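Local coordinates for ankyrin-repeat protein (Cryptosporidium parvum, PDB 2W4S), which probably binds RNA through this all-helical domain, which belongs to the RNA-binding family of the snRNA and snoRNA export adapter PHAX, at residues L41-A45 / F69-L73. Numbering follows the deposited sequence.
Sequences LYENA and FCYLL
L41 drives its forked end between F69, L72 and L73, making the tight part of a mainly apolar helix-helix contact crossed by no hydrogen bond. Its two methyl groups divide the work. CD1 meets L72, 3.8 Å from L72 CB. CD2 touches L73 CD1 at 3.6 Å. The same CD2 sits off-centre over the F69 ring, a CH-pi contact 4.2 Å from the ring centroid. A branched leucine suits this place because one side chain can serve three neighbours. The F69 ring swings in toward segment 41-45 because its CG lies anti to the backbone N (chi1 -175°); CE1 then comes within 3.7 Å of L41 CB, and the amide N of Y42 lies at the ring edge, in its plane. The Y42 OH hydrogen-bonds to Y42 OH of the second subunit. The small A45 lets the backbones come close, with its CA 5.4 Å from the CA of F69. L72, though partly exposed, packs closely too, its CD2 3.5 Å from A45 N. Toward solvent the packing thins at N44, which meets that methyl with its backbone C and, of its side chain, with CB, a fitting role for a polar residue at the margin. The axes of the two segments cross at 123°, joining helix 24-50 to helix 65-78 near the centre of the domain, where L18 of helix 6-18 also packs on F69, and I26 and V29 of helix 24-50 back F69 and L73 respectively.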
loop_
_atom_site.group_PDB
_atom_site.type_symbol
_atom_site.label_atom_id
_atom_site.label_comp_id
_atom_site.label_asym_id
_atom_site.label_seq_id
_atom_site.Cartn_x
_atom_site.Cartn_y
_atom_site.Cartn_z
ATOM N N LEU C 41 -2.279 6.249 7.088
ATOM C CA LEU C 41 -3.564 5.680 7.521
ATOM C C LEU C 41 -3.772 4.245 6.954
ATOM O O LEU C 41 -4.278 3.349 7.644
ATOM C CB LEU C 41 -4.688 6.612 7.072
ATOM C CG LEU C 41 -6.002 6.795 7.816
ATOM C CD1 LEU C 41 -5.801 7.123 9.310
ATOM C CD2 LEU C 41 -6.724 7.920 7.129
ATOM N N TYR C 42 -3.386 4.055 5.689
ATOM C CA TYR C 42 -3.522 2.772 4.993
ATOM C C TYR C 42 -2.619 1.758 5.676
ATOM O O TYR C 42 -3.045 0.654 6.026
ATOM C CB TYR C 42 -3.186 2.940 3.507
ATOM C CG TYR C 42 -3.020 1.645 2.760
ATOM C CD1 TYR C 42 -4.013 0.688 2.788
ATOM C CD2 TYR C 42 -1.872 1.383 2.019
ATOM C CE1 TYR C 42 -3.872 -0.499 2.130
ATOM C CE2 TYR C 42 -1.714 0.168 1.326
ATOM C CZ TYR C 42 -2.723 -0.759 1.392
ATOM O OH TYR C 42 -2.639 -1.945 0.733
ATOM N N GLU C 43 -1.384 2.189 5.923
ATOM C CA GLU C 43 -0.415 1.396 6.660
ATOM C C GLU C 43 -0.900 0.993 8.039
ATOM O O GLU C 43 -0.756 -0.188 8.427
ATOM C CB GLU C 43 0.900 2.139 6.818
ATOM C CG GLU C 43 1.881 1.288 7.564
ATOM C CD GLU C 43 3.079 2.044 8.058
ATOM O OE1 GLU C 43 3.034 3.303 8.139
ATOM O OE2 GLU C 43 4.080 1.351 8.368
ATOM N N ASN C 44 -1.453 1.964 8.777
ATOM C CA ASN C 44 -1.942 1.731 10.133
ATOM C C ASN C 44 -3.081 0.754 10.156
ATOM O O ASN C 44 -3.144 -0.079 11.047
ATOM C CB ASN C 44 -2.332 3.036 10.818
ATOM C CG ASN C 44 -1.121 3.861 11.229
ATOM O OD1 ASN C 44 -0.080 3.311 11.600
ATOM N ND2 ASN C 44 -1.231 5.188 11.129
ATOM N N ALA C 45 -3.964 0.851 9.161
ATOM C CA ALA C 45 -5.074 -0.096 8.959
ATOM C C ALA C 45 -4.526 -1.478 8.712
ATOM O O ALA C 45 -5.069 -2.462 9.222
ATOM C CB ALA C 45 -5.954 0.321 7.789
ATOM N N PHE C 69 -9.996 1.360 8.336
ATOM C CA PHE C 69 -9.547 2.643 7.785
ATOM C C PHE C 69 -10.539 3.767 8.127
ATOM O O PHE C 69 -10.130 4.883 8.454
ATOM C CB PHE C 69 -9.367 2.464 6.267
ATOM C CG PHE C 69 -8.801 3.661 5.545
ATOM C CD1 PHE C 69 -7.422 3.801 5.376
ATOM C CD2 PHE C 69 -9.649 4.625 4.989
ATOM C CE1 PHE C 69 -6.897 4.890 4.680
ATOM C CE2 PHE C 69 -9.132 5.734 4.298
ATOM C CZ PHE C 69 -7.749 5.861 4.135
ATOM N N CYS C 70 -11.836 3.473 8.100
ATOM C CA CYS C 70 -12.844 4.473 8.476
ATOM C C CYS C 70 -12.866 4.804 9.969
ATOM O O CYS C 70 -13.073 5.946 10.356
ATOM C CB CYS C 70 -14.248 4.066 8.015
ATOM S SG CYS C 70 -14.377 4.015 6.227
ATOM N N TYR C 71 -12.685 3.788 10.798
ATOM C CA TYR C 71 -12.520 3.975 12.239
ATOM C C TYR C 71 -11.259 4.807 12.539
ATOM O O TYR C 71 -11.267 5.661 13.391
ATOM C CB TYR C 71 -12.439 2.587 12.917
ATOM C CG TYR C 71 -11.705 2.594 14.222
ATOM C CD1 TYR C 71 -12.327 3.047 15.367
ATOM C CD2 TYR C 71 -10.386 2.182 14.304
ATOM C CE1 TYR C 71 -11.666 3.103 16.574
ATOM C CE2 TYR C 71 -9.719 2.216 15.508
ATOM C CZ TYR C 71 -10.373 2.686 16.645
ATOM O OH TYR C 71 -9.747 2.746 17.869
ATOM N N LEU C 72 -10.169 4.539 11.830
ATOM C CA LEU C 72 -8.917 5.280 12.002
ATOM C C LEU C 72 -9.008 6.742 11.561
ATOM O O LEU C 72 -8.387 7.618 12.143
ATOM C CB LEU C 72 -7.844 4.584 11.201
ATOM C CG LEU C 72 -6.742 3.834 11.936
ATOM C CD1 LEU C 72 -7.102 3.529 13.381
ATOM C CD2 LEU C 72 -6.291 2.588 11.136
ATOM N N LEU C 73 -9.784 6.969 10.515
ATOM C CA LEU C 73 -9.985 8.265 9.923
ATOM C C LEU C 73 -10.816 9.067 10.902
ATOM O O LEU C 73 -10.539 10.237 11.166
ATOM C CB LEU C 73 -10.721 8.061 8.604
ATOM C CG LEU C 73 -10.998 9.231 7.668
ATOM C CD1 LEU C 73 -9.706 9.986 7.264
ATOM C CD2 LEU C 73 -11.732 8.721 6.419
#